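Local coordinates for SusD superfamily protein (Bacteroides vulgatus ATCC 8482, PDB 3JQ0), which is probably an outer-membrane nutrient-binding protein of the SusD family, likely to take part in capturing sugars, at residues D366-L371 and N387-R392; A374-L377 and D381-E384; I406-D411 and A428-A433; K421-D426 and R438-M443. All blocks are in the same frame, centred on the assembly; numbering follows the deposited sequence.

How the interactions relate
Four contacts show how a helical hairpin (364-377 and 383-394), two loop segments and helix 430-441 pack together. Interactions 1 and 2 join the two hairpin helices, with centres about 11 Å apart, interaction 2 lying near the turn. Interactions 3 and 4, which alone use helix 430-441 directly, place two loop segments on it, their centres about 10 Å apart, and Asp-426 N approaches Asp-411 O at 2.9 Å between them. The pairs are tied together by Arg-392 NH2 to Glu-441 OE2, a 2.8 Å salt bridge between interactions 1 and 4, and by Asn-387 OD1 to Tyr-408 N, 2.8 Å, between interactions 1 and 3. Interactions 2 and 4 do not touch.

Interaction 1: D366-L371 and N387-R392; sequences DCLLQL and NAVRER
Where Leu-368 and Leu-369 meet Ala-388 and Val-389, no flat group comes between the segments, and the contact is made of aliphatic branches alone. The flat groups of 366-371 sit on another side of the helix: Gln-370 NE2 reaches Asp-366 OD1 at 2.9 Å from above the carboxylate plane, while that oxygen lies close to the plane of the amide. The bond spans one helical turn and is fairly straight (163° at the hydrogen), and Arg-438 holds the same oxygen in a salt bridge.

Across the interface, Leu-368 CD1 lies 4.0 Å from Ala-388 CB, and its side chain slides past that of Val-389 in the opposite direction. Leu-369 instead meets Val-389 tip to tip, its CG 4.0 Å from Val-389 CG2. With CG1 of the valine anti to the backbone N (chi1 176°), CG2 is left as the branch that touches both leucines. These branches bridge segment axes 10.0 Å apart. Glu-437 and Glu-441 of helix 430-441 also touch Val-389, so a third helix covers the seam. The two segment axes run roughly antiparallel, 140° between their directions, as parts of a helical hairpin, consistent with the TPR-like helical architecture of SusD proteins.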
loop_
_atom_site.group_PDB
_atom_site.type_symbol
_atom_site.label_atom_id
_atom_site.label_comp_id
_atom_site.label_asym_id
_atom_site.label_seq_id
_atom_site.Cartn_x
_atom_site.Cartn_y
_atom_site.Cartn_z
ATOM N N ASP A 366 3.392 8.465 5.056
ATOM C CA ASP A 366 4.318 7.338 4.802
ATOM C C ASP A 366 5.752 7.849 4.879
ATOM O O ASP A 366 6.588 7.232 5.543
ATOM C CB ASP A 366 3.949 6.738 3.422
ATOM C CG ASP A 366 4.560 5.399 3.099
ATOM O OD1 ASP A 366 5.213 4.791 3.971
ATOM O OD2 ASP A 366 4.316 4.961 1.959
ATOM N N CYS A 367 6.038 8.984 4.238
ATOM C CA CYS A 367 7.353 9.619 4.374
ATOM C C CYS A 367 7.700 9.761 5.866
ATOM O O CYS A 367 8.767 9.391 6.300
ATOM C CB CYS A 367 7.320 10.970 3.652
ATOM S SG CYS A 367 8.801 11.972 3.906
ATOM N N LEU A 368 6.818 10.379 6.627
ATOM C CA LEU A 368 7.124 10.639 8.033
ATOM C C LEU A 368 7.382 9.359 8.825
ATOM O O LEU A 368 8.313 9.313 9.629
ATOM C CB LEU A 368 5.995 11.466 8.698
ATOM C CG LEU A 368 5.823 12.886 8.181
ATOM C CD1 LEU A 368 4.681 13.565 8.994
ATOM C CD2 LEU A 368 7.133 13.690 8.239
ATOM N N LEU A 369 6.545 8.341 8.632
ATOM C CA LEU A 369 6.693 7.136 9.428
ATOM C C LEU A 369 7.907 6.306 9.006
ATOM O O LEU A 369 8.496 5.622 9.851
ATOM C CB LEU A 369 5.388 6.335 9.452
ATOM C CG LEU A 369 4.254 7.078 10.201
ATOM C CD1 LEU A 369 2.955 6.278 10.037
ATOM C CD2 LEU A 369 4.578 7.326 11.696
ATOM N N GLN A 370 8.241 6.309 7.725
ATOM C CA GLN A 370 9.468 5.609 7.295
ATOM C C GLN A 370 10.719 6.400 7.701
ATOM O O GLN A 370 11.733 5.781 8.050
ATOM C CB GLN A 370 9.462 5.291 5.805
ATOM C CG GLN A 370 8.278 4.431 5.402
ATOM C CD GLN A 370 8.554 3.474 4.275
ATOM O OE1 GLN A 370 9.612 2.799 4.278
ATOM N NE2 GLN A 370 7.637 3.401 3.314
ATOM N N LEU A 371 10.643 7.738 7.686
ATOM C CA LEU A 371 11.686 8.556 8.289
ATOM C C LEU A 371 11.873 8.186 9.745
ATOM O O LEU A 371 12.999 8.027 10.236
ATOM C CB LEU A 371 11.373 10.020 8.069
ATOM C CG LEU A 371 12.354 11.026 8.726
ATOM C CD1 LEU A 371 13.795 10.742 8.225
ATOM C CD2 LEU A 371 11.930 12.445 8.354
ATOM N N ASN A 387 4.312 11.761 16.361
ATOM C CA ASN A 387 3.288 12.658 16.888
ATOM C C ASN A 387 2.689 13.573 15.839
ATOM O O ASN A 387 1.543 13.980 16.026
ATOM C CB ASN A 387 3.792 13.419 18.121
ATOM C CG ASN A 387 3.770 12.554 19.335
ATOM O OD1 ASN A 387 2.993 11.621 19.433
ATOM N ND2 ASN A 387 4.636 12.849 20.325
ATOM N N ALA A 388 3.381 13.877 14.734
ATOM C CA ALA A 388 2.742 14.658 13.658
ATOM C C ALA A 388 1.580 13.817 13.091
ATOM O O ALA A 388 0.498 14.340 12.840
ATOM C CB ALA A 388 3.772 14.990 12.566
ATOM N N VAL A 389 1.814 12.538 12.852
ATOM C CA VAL A 389 0.814 11.632 12.337
ATOM C C VAL A 389 -0.329 11.448 13.349
ATOM O O VAL A 389 -1.532 11.497 13.003
ATOM C CB VAL A 389 1.407 10.329 11.845
ATOM C CG1 VAL A 389 0.314 9.356 11.405
ATOM C CG2 VAL A 389 2.378 10.582 10.719
ATOM N N ARG A 390 0.004 11.232 14.623
ATOM C CA ARG A 390 -1.029 11.100 15.646
ATOM C C ARG A 390 -1.861 12.353 15.824
ATOM O O ARG A 390 -3.078 12.283 15.950
ATOM C CB ARG A 390 -0.432 10.669 16.996
ATOM C CG ARG A 390 0.172 9.293 16.996
ATOM C CD ARG A 390 0.653 8.844 18.352
ATOM N NE ARG A 390 1.140 7.477 18.286
ATOM C CZ ARG A 390 1.541 6.773 19.326
ATOM N NH1 ARG A 390 1.499 7.302 20.544
ATOM N NH2 ARG A 390 2.070 5.587 19.176
ATOM N N GLU A 391 -1.204 13.517 15.821
ATOM C CA GLU A 391 -1.944 14.756 16.010
ATOM C C GLU A 391 -2.987 14.909 14.902
ATOM O O GLU A 391 -4.108 15.359 15.126
ATOM C CB GLU A 391 -0.995 15.953 16.057
ATOM C CG GLU A 391 -1.735 17.253 16.234
ATOM C CD GLU A 391 -0.835 18.472 16.495
ATOM O OE1 GLU A 391 0.362 18.290 16.767
ATOM O OE2 GLU A 391 -1.346 19.614 16.482
ATOM N N ARG A 392 -2.625 14.539 13.662
ATOM C CA ARG A 392 -3.572 14.613 12.549
ATOM C C ARG A 392 -4.732 13.637 12.768
ATOM O O ARG A 392 -5.870 13.952 12.431
ATOM C CB ARG A 392 -2.852 14.397 11.243
ATOM C CG ARG A 392 -3.745 14.639 9.995
ATOM C CD ARG A 392 -4.465 13.394 9.441
ATOM N NE ARG A 392 -3.576 12.359 8.947
ATOM C CZ ARG A 392 -2.898 12.448 7.805
ATOM N NH1 ARG A 392 -3.003 13.521 7.032
ATOM N NH2 ARG A 392 -2.109 11.469 7.435
#

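Interaction 2: A374-L377 and D381-E384; sequences AKVL and DPTE
Val-376 and Pro-382 make the closest touch at the turn of a helical hairpin, where helix 364-377 ends and helix 383-394 begins. The two side chains cross obliquely, and Val-376 CG2 presses on Pro-382 CG at 3.5 Å, tighter than an ordinary van der Waals contact. The same methyl also approaches CB and CD of the ring, so a single valine branch packs against the CB-CG-CD rim of the pyrrolidine.

Beside this apolar pair, the aliphatic stem of Lys-375 runs along the start of the second segment, with CD 3.7 Å from Asp-381 O. Its chain is extended beyond CG, which carries the ammonium past that carbonyl to a water molecule: Lys-375 NZ donates to the water at 3.0 Å, and the water donates in turn to Asp-381 O. The same ammonium forms a salt bridge with Glu-385, in the first turn of the second helix, so the lysine spans the hairpin by both a direct and a water-mediated route.

One shell further out, Pro-382 occupies the N-cap position, and the residue before it shapes the entry to the helix through an Asx turn. Asp-381 OD1 takes two donors from Thr-383. The backbone N comes at 3.0 Å from well above the carboxylate plane, whereas Thr-383 OG1 meets the syn lone pair of Asp-381 OD1 at 2.6 Å.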
loop_
_atom_site.group_PDB
_atom_site.type_symbol
_atom_site.label_atom_id
_atom_site.label_comp_id
_atom_site.label_asym_id
_atom_site.label_seq_id
_atom_site.Cartn_x
_atom_site.Cartn_y
_atom_site.Cartn_z
ATOM N N ALA A 374 13.746 4.845 9.901
ATOM C CA ALA A 374 15.161 5.008 9.611
ATOM C C ALA A 374 15.861 5.622 10.821
ATOM O O ALA A 374 16.945 5.183 11.214
ATOM C CB ALA A 374 15.351 5.884 8.366
ATOM N N LYS A 375 15.259 6.658 11.415
ATOM C CA LYS A 375 15.807 7.254 12.601
ATOM C C LYS A 375 15.975 6.233 13.722
ATOM O O LYS A 375 17.059 6.096 14.303
ATOM C CB LYS A 375 14.938 8.412 13.042
ATOM C CG LYS A 375 15.171 9.687 12.227
ATOM C CD LYS A 375 14.318 10.863 12.734
ATOM C CE LYS A 375 14.659 12.156 12.027
ATOM N NZ LYS A 375 13.974 13.343 12.635
ATOM N N VAL A 376 14.939 5.484 14.042
ATOM C CA VAL A 376 15.027 4.507 15.128
ATOM C C VAL A 376 16.144 3.501 14.899
ATOM O O VAL A 376 16.884 3.138 15.797
ATOM C CB VAL A 376 13.671 3.797 15.371
ATOM C CG1 VAL A 376 13.820 2.584 16.282
ATOM C CG2 VAL A 376 12.672 4.779 15.921
ATOM N N LEU A 377 16.246 3.026 13.656
ATOM C CA LEU A 377 17.268 2.055 13.300
ATOM C C LEU A 377 18.673 2.588 13.499
ATOM O O LEU A 377 19.602 1.825 13.742
ATOM C CB LEU A 377 17.018 1.483 11.903
ATOM C CG LEU A 377 15.775 0.625 11.770
ATOM C CD1 LEU A 377 15.370 0.415 10.346
ATOM C CD2 LEU A 377 15.981 -0.711 12.508
ATOM N N ASP A 381 15.794 9.813 17.624
ATOM C CA ASP A 381 14.501 10.034 18.214
ATOM C C ASP A 381 13.427 10.240 17.122
ATOM O O ASP A 381 13.509 11.192 16.362
ATOM C CB ASP A 381 14.578 11.299 19.066
ATOM C CG ASP A 381 13.255 11.681 19.673
ATOM O OD1 ASP A 381 12.367 10.843 19.783
ATOM O OD2 ASP A 381 13.182 12.817 20.162
ATOM N N PRO A 382 12.392 9.390 17.088
ATOM C CA PRO A 382 11.300 9.485 16.103
ATOM C C PRO A 382 10.063 10.261 16.609
ATOM O O PRO A 382 9.026 10.239 15.935
ATOM C CB PRO A 382 10.898 8.016 15.926
ATOM C CG PRO A 382 11.005 7.496 17.340
ATOM C CD PRO A 382 12.249 8.155 17.898
ATOM N N THR A 383 10.138 10.879 17.773
ATOM C CA THR A 383 8.961 11.449 18.405
ATOM C C THR A 383 8.180 12.396 17.518
ATOM O O THR A 383 6.958 12.366 17.470
ATOM C CB THR A 383 9.333 12.115 19.741
ATOM O OG1 THR A 383 9.885 11.136 20.639
ATOM C CG2 THR A 383 8.137 12.818 20.400
ATOM N N GLU A 384 8.895 13.293 16.849
ATOM C CA GLU A 384 8.234 14.340 16.051
ATOM C C GLU A 384 7.385 13.751 14.947
ATOM O O GLU A 384 6.281 14.193 14.675
ATOM C CB GLU A 384 9.230 15.303 15.414
ATOM C CG GLU A 384 8.563 16.596 14.850
ATOM C CD GLU A 384 9.542 17.412 14.011
ATOM O OE1 GLU A 384 10.711 17.608 14.454
ATOM O OE2 GLU A 384 9.166 17.800 12.872
HETATM O O HOH W 1 15.091 13.179 15.371
#

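Interaction 3: I406-D411 and A428-A433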
loop_
_atom_site.group_PDB
_atom_site.type_symbol
_atom_site.label_atom_id
_atom_site.label_comp_id
_atom_site.label_asym_id
_atom_site.label_seq_id
_atom_site.Cartn_x
_atom_site.Cartn_y
_atom_site.Cartn_z
ATOM N N ILE A 406 -2.297 9.587 24.723
ATOM C CA ILE A 406 -2.219 9.122 23.350
ATOM C C ILE A 406 -1.065 9.692 22.543
ATOM O O ILE A 406 -0.795 9.174 21.446
ATOM C CB ILE A 406 -3.587 9.199 22.603
ATOM C CG1 ILE A 406 -4.267 10.537 22.691
ATOM C CG2 ILE A 406 -4.504 8.054 23.084
ATOM C CD1 ILE A 406 -3.575 11.657 22.077
ATOM N N ALA A 407 -0.333 10.710 23.022
ATOM C CA ALA A 407 0.876 11.122 22.325
ATOM C C ALA A 407 1.956 10.084 22.580
ATOM O O ALA A 407 1.982 9.430 23.613
ATOM C CB ALA A 407 1.376 12.500 22.777
ATOM N N TYR A 408 2.853 9.906 21.614
ATOM C CA TYR A 408 4.025 9.057 21.828
ATOM C C TYR A 408 4.909 9.722 22.876
ATOM O O TYR A 408 5.164 10.914 22.753
ATOM C CB TYR A 408 4.780 8.905 20.498
ATOM C CG TYR A 408 6.027 8.050 20.595
ATOM C CD1 TYR A 408 5.933 6.665 20.606
ATOM C CD2 TYR A 408 7.285 8.618 20.700
ATOM C CE1 TYR A 408 7.066 5.875 20.739
ATOM C CE2 TYR A 408 8.417 7.836 20.838
ATOM C CZ TYR A 408 8.307 6.462 20.874
ATOM O OH TYR A 408 9.395 5.664 21.011
ATOM N N PRO A 409 5.432 8.963 23.863
ATOM C CA PRO A 409 5.445 7.513 24.012
ATOM C C PRO A 409 4.480 7.012 25.116
ATOM O O PRO A 409 4.788 6.073 25.856
ATOM C CB PRO A 409 6.882 7.231 24.431
ATOM C CG PRO A 409 7.154 8.358 25.406
ATOM C CD PRO A 409 6.441 9.563 24.781
ATOM N N ASN A 410 3.282 7.618 25.187
ATOM C CA ASN A 410 2.375 7.415 26.292
ATOM C C ASN A 410 1.150 6.571 25.990
ATOM O O ASN A 410 0.331 6.345 26.867
ATOM C CB ASN A 410 1.893 8.795 26.812
ATOM C CG ASN A 410 3.029 9.699 27.148
ATOM O OD1 ASN A 410 4.046 9.259 27.704
ATOM N ND2 ASN A 410 2.901 10.969 26.788
ATOM N N ASP A 411 1.050 6.059 24.768
ATOM C CA ASP A 411 -0.093 5.261 24.339
ATOM C C ASP A 411 0.103 3.821 24.802
ATOM O O ASP A 411 0.599 2.965 24.042
ATOM C CB ASP A 411 -0.348 5.418 22.851
ATOM C CG ASP A 411 -1.534 4.637 22.330
ATOM O OD1 ASP A 411 -2.217 3.948 23.101
ATOM O OD2 ASP A 411 -1.719 4.715 21.079
ATOM N N ALA A 428 6.638 -0.815 24.607
ATOM C CA ALA A 428 7.298 -1.965 24.005
ATOM C C ALA A 428 8.411 -1.583 23.068
ATOM O O ALA A 428 9.102 -2.454 22.529
ATOM C CB ALA A 428 6.303 -2.863 23.324
ATOM N N GLY A 429 8.551 -0.305 22.812
ATOM C CA GLY A 429 9.688 0.188 22.039
ATOM C C GLY A 429 9.295 0.930 20.788
ATOM O O GLY A 429 8.143 0.835 20.286
ATOM N N ALA A 430 10.209 1.717 20.250
ATOM C CA ALA A 430 9.916 2.593 19.113
ATOM C C ALA A 430 9.579 1.846 17.827
ATOM O O ALA A 430 8.694 2.274 17.106
ATOM C CB ALA A 430 11.085 3.527 18.924
ATOM N N LEU A 431 10.258 0.724 17.552
ATOM C CA LEU A 431 9.909 -0.051 16.381
ATOM C C LEU A 431 8.482 -0.578 16.418
ATOM O O LEU A 431 7.741 -0.430 15.438
ATOM C CB LEU A 431 10.872 -1.228 16.142
ATOM C CG LEU A 431 12.274 -0.856 15.715
ATOM C CD1 LEU A 431 13.098 -2.135 15.591
ATOM C CD2 LEU A 431 12.333 -0.028 14.395
ATOM N N GLU A 432 8.053 -1.138 17.543
ATOM C CA GLU A 432 6.702 -1.547 17.700
ATOM C C GLU A 432 5.750 -0.386 17.564
ATOM O O GLU A 432 4.677 -0.519 16.955
ATOM C CB GLU A 432 6.523 -2.280 19.018
ATOM C CG GLU A 432 7.103 -3.679 19.055
ATOM C CD GLU A 432 6.267 -4.756 18.397
ATOM O OE1 GLU A 432 5.179 -4.472 17.812
ATOM O OE2 GLU A 432 6.702 -5.928 18.505
ATOM N N ALA A 433 6.098 0.760 18.135
ATOM C CA ALA A 433 5.202 1.906 18.040
ATOM C C ALA A 433 4.994 2.338 16.593
ATOM O O ALA A 433 3.895 2.745 16.218
ATOM C CB ALA A 433 5.710 3.108 18.875
#
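A chi1 of 180° carries the ring of Tyr-408 away from its own backbone N and out toward Ala-430 and Ala-433, the first-turn alanines of helix 430-441. With chi2 at 79°, the ring meets both methyls obliquely rather than squarely. Ala-433 CB lies 3.6 Å from Tyr-408 CE1 and somewhat farther from CD1, so the CD1-CE1 bond of the ring lies against that methyl. The far end of the same ring reaches the other alanine: Tyr-408 OH is 3.4 Å from Ala-430 CB, and the CA of that residue is nearly as close. The two alanines stand three positions apart in the helix, and a single aromatic side chain spans them.

The loop that presents the tyrosine is a type VI beta turn. The peptide bond before Pro-409 is cis, and Asn-410 N closes the turn on Ala-407 O at 2.7 Å. This cis junction brings the proline back over its predecessor, with Pro-409 CB 3.7 Å above the plane of the Tyr-408 ring, over its centre. Cutting the tyrosine back to an alanine is likely to strip Ala-430 and Ala-433 of their aromatic neighbour, open a gap between loop and helix, and deprive Pro-409 of the ring it covers. Thr-383 and Arg-390 of helix 383-394 also touch the tyrosine side chain. On the helix side, Gly-429 holds the N-cap position with a positive phi of 121°, and its O accepts the amide of Ala-433.

Interaction 4: K421-D426 and R438-M443; sequences KWMKPD and RLREFM
The last turn of helix 430-441 packs against the loop that leads into the same helix, a buried helix-loop contact within the SusD-family region, with Met-423, present as selenomethionine, lying across Leu-439 and Arg-440. Its CG sits between the backbone N and the carbonyl carbon (chi1 62°), the crowded position, and the chain then bends at chi3, sending CE toward the leucine while SE faces the arginine. Met-423 CE touches Leu-439 CD2 at 3.7 Å, the two side chains crossing at about a right angle.

That leucine methyl serves the neighbouring loop residue as well. Leu-439 CD2 is 3.7 Å from Trp-422 O and a little farther from Trp-422 CB, so it fills the angle between the tryptophan backbone and the start of its side chain.

Arg-440 stretches out from CG to NE and passes its guanidinium across the selenium, which meets the group obliquely. The polar end is held by other partners: NE donates to Gly-308 O, and NH1 forms a salt bridge with Asp-411. These bonds probably fix the rotation of the guanidinium; Arg-440 NH2, which is also hydrogen-bonded outside the two segments, lies 3.5 Å from Met-423 SE.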
loop_
_atom_site.group_PDB
_atom_site.type_symbol
_atom_site.label_atom_id
_atom_site.label_comp_id
_atom_site.label_asym_id
_atom_site.label_seq_id
_atom_site.Cartn_x
_atom_site.Cartn_y
_atom_site.Cartn_z
ATOM N N LYS A 421 -3.588 -8.892 19.844
ATOM C CA LYS A 421 -2.523 -9.572 19.107
ATOM C C LYS A 421 -1.942 -8.726 17.985
ATOM O O LYS A 421 -0.951 -9.141 17.381
ATOM C CB LYS A 421 -2.964 -10.922 18.546
ATOM C CG LYS A 421 -3.896 -10.803 17.346
ATOM C CD LYS A 421 -3.987 -12.116 16.558
ATOM C CE LYS A 421 -4.613 -11.936 15.166
ATOM N NZ LYS A 421 -4.651 -13.262 14.453
ATOM N N TRP A 422 -2.546 -7.586 17.682
ATOM C CA TRP A 422 -2.139 -6.758 16.564
ATOM C C TRP A 422 -1.054 -5.711 16.851
ATOM O O TRP A 422 -0.482 -5.167 15.931
ATOM C CB TRP A 422 -3.372 -6.059 15.942
ATOM C CG TRP A 422 -4.329 -7.033 15.350
ATOM C CD1 TRP A 422 -4.298 -7.549 14.097
ATOM C CD2 TRP A 422 -5.450 -7.639 15.985
ATOM N NE1 TRP A 422 -5.327 -8.438 13.910
ATOM C CE2 TRP A 422 -6.067 -8.508 15.061
ATOM C CE3 TRP A 422 -6.040 -7.489 17.248
ATOM C CZ2 TRP A 422 -7.174 -9.270 15.381
ATOM C CZ3 TRP A 422 -7.131 -8.213 17.554
ATOM C CH2 TRP A 422 -7.703 -9.098 16.623
HETATM N N MSE A 423 -0.852 -5.362 18.116
HETATM C CA MSE A 423 -0.023 -4.209 18.448
HETATM C C MSE A 423 0.276 -4.197 19.923
HETATM O O MSE A 423 -0.365 -4.879 20.733
HETATM C CB MSE A 423 -0.754 -2.920 18.045
HETATM C CG MSE A 423 -2.061 -2.718 18.782
HETATM SE SE MSE A 423 -3.132 -1.284 18.051
HETATM C CE MSE A 423 -3.771 -2.336 16.577
ATOM N N LYS A 424 1.275 -3.398 20.257
ATOM C CA LYS A 424 1.845 -3.297 21.609
ATOM C C LYS A 424 1.669 -1.873 22.142
ATOM O O LYS A 424 1.595 -0.914 21.343
ATOM C CB LYS A 424 3.370 -3.595 21.566
ATOM C CG LYS A 424 3.780 -4.930 20.922
ATOM C CD LYS A 424 3.371 -6.160 21.761
ATOM C CE LYS A 424 3.707 -7.553 21.120
ATOM N NZ LYS A 424 2.828 -7.853 19.893
ATOM N N PRO A 425 1.714 -1.709 23.474
ATOM C CA PRO A 425 1.860 -0.388 24.009
ATOM C C PRO A 425 3.122 0.298 23.488
ATOM O O PRO A 425 4.102 -0.379 23.134
ATOM C CB PRO A 425 1.963 -0.646 25.515
ATOM C CG PRO A 425 2.520 -1.995 25.598
ATOM C CD PRO A 425 1.865 -2.738 24.524
ATOM N N ASP A 426 3.108 1.626 23.489
ATOM C CA ASP A 426 4.301 2.360 23.109
ATOM C C ASP A 426 5.547 1.928 23.879
ATOM O O ASP A 426 6.651 1.935 23.325
ATOM C CB ASP A 426 4.109 3.863 23.295
ATOM C CG ASP A 426 3.157 4.541 22.315
ATOM O OD1 ASP A 426 2.660 3.875 21.377
ATOM O OD2 ASP A 426 2.934 5.751 22.523
ATOM N N ARG A 438 1.735 2.619 11.608
ATOM C CA ARG A 438 1.524 2.291 10.224
ATOM C C ARG A 438 0.302 1.418 10.019
ATOM O O ARG A 438 -0.421 1.555 9.022
ATOM C CB ARG A 438 2.767 1.632 9.589
ATOM C CG ARG A 438 3.929 2.580 9.443
ATOM C CD ARG A 438 5.108 1.937 8.727
ATOM N NE ARG A 438 4.868 1.638 7.353
ATOM C CZ ARG A 438 4.897 2.498 6.366
ATOM N NH1 ARG A 438 5.125 3.775 6.575
ATOM N NH2 ARG A 438 4.705 2.062 5.115
ATOM N N LEU A 439 0.036 0.515 10.963
ATOM C CA LEU A 439 -1.150 -0.329 10.892
ATOM C C LEU A 439 -2.414 0.557 10.898
ATOM O O LEU A 439 -3.312 0.406 10.079
ATOM C CB LEU A 439 -1.160 -1.362 12.025
ATOM C CG LEU A 439 -2.399 -2.239 12.142
ATOM C CD1 LEU A 439 -2.781 -2.957 10.877
ATOM C CD2 LEU A 439 -2.242 -3.167 13.310
ATOM N N ARG A 440 -2.456 1.468 11.864
ATOM C CA ARG A 440 -3.578 2.381 11.993
ATOM C C ARG A 440 -3.720 3.290 10.786
ATOM O O ARG A 440 -4.858 3.660 10.413
ATOM C CB ARG A 440 -3.414 3.204 13.290
ATOM C CG ARG A 440 -3.631 2.374 14.540
ATOM C CD ARG A 440 -3.373 3.164 15.807
ATOM N NE ARG A 440 -3.753 2.381 16.980
ATOM C CZ ARG A 440 -3.393 2.641 18.230
ATOM N NH1 ARG A 440 -2.520 3.590 18.503
ATOM N NH2 ARG A 440 -3.898 1.888 19.194
ATOM N N GLU A 441 -2.619 3.718 10.174
ATOM C CA GLU A 441 -2.607 4.739 9.154
ATOM C C GLU A 441 -2.956 4.142 7.766
ATOM O O GLU A 441 -3.518 4.873 6.939
ATOM C CB GLU A 441 -1.206 5.378 9.131
ATOM C CG GLU A 441 -1.061 6.568 8.219
ATOM C CD GLU A 441 -1.896 7.808 8.575
ATOM O OE1 GLU A 441 -2.235 7.952 9.769
ATOM O OE2 GLU A 441 -2.119 8.648 7.640
ATOM N N PHE A 442 -2.593 2.888 7.484
ATOM C CA PHE A 442 -2.505 2.383 6.126
ATOM C C PHE A 442 -3.387 1.187 5.813
ATOM O O PHE A 442 -3.142 0.480 4.839
ATOM C CB PHE A 442 -1.040 2.066 5.735
ATOM C CG PHE A 442 -0.173 3.310 5.680
ATOM C CD1 PHE A 442 -0.395 4.270 4.696
ATOM C CD2 PHE A 442 0.833 3.524 6.604
ATOM C CE1 PHE A 442 0.393 5.431 4.636
ATOM C CE2 PHE A 442 1.596 4.660 6.541
ATOM C CZ PHE A 442 1.339 5.637 5.617
HETATM N N MSE A 443 -4.484 0.972 6.556
HETATM C CA MSE A 443 -5.373 -0.112 6.173
HETATM C C MSE A 443 -5.817 0.022 4.748
HETATM O O MSE A 443 -6.179 1.134 4.298
HETATM C CB MSE A 443 -6.621 -0.167 7.089
HETATM C CG MSE A 443 -6.350 -0.378 8.537
HETATM SE SE MSE A 443 -7.948 -0.753 9.545
HETATM C CE MSE A 443 -8.116 -2.615 8.981
#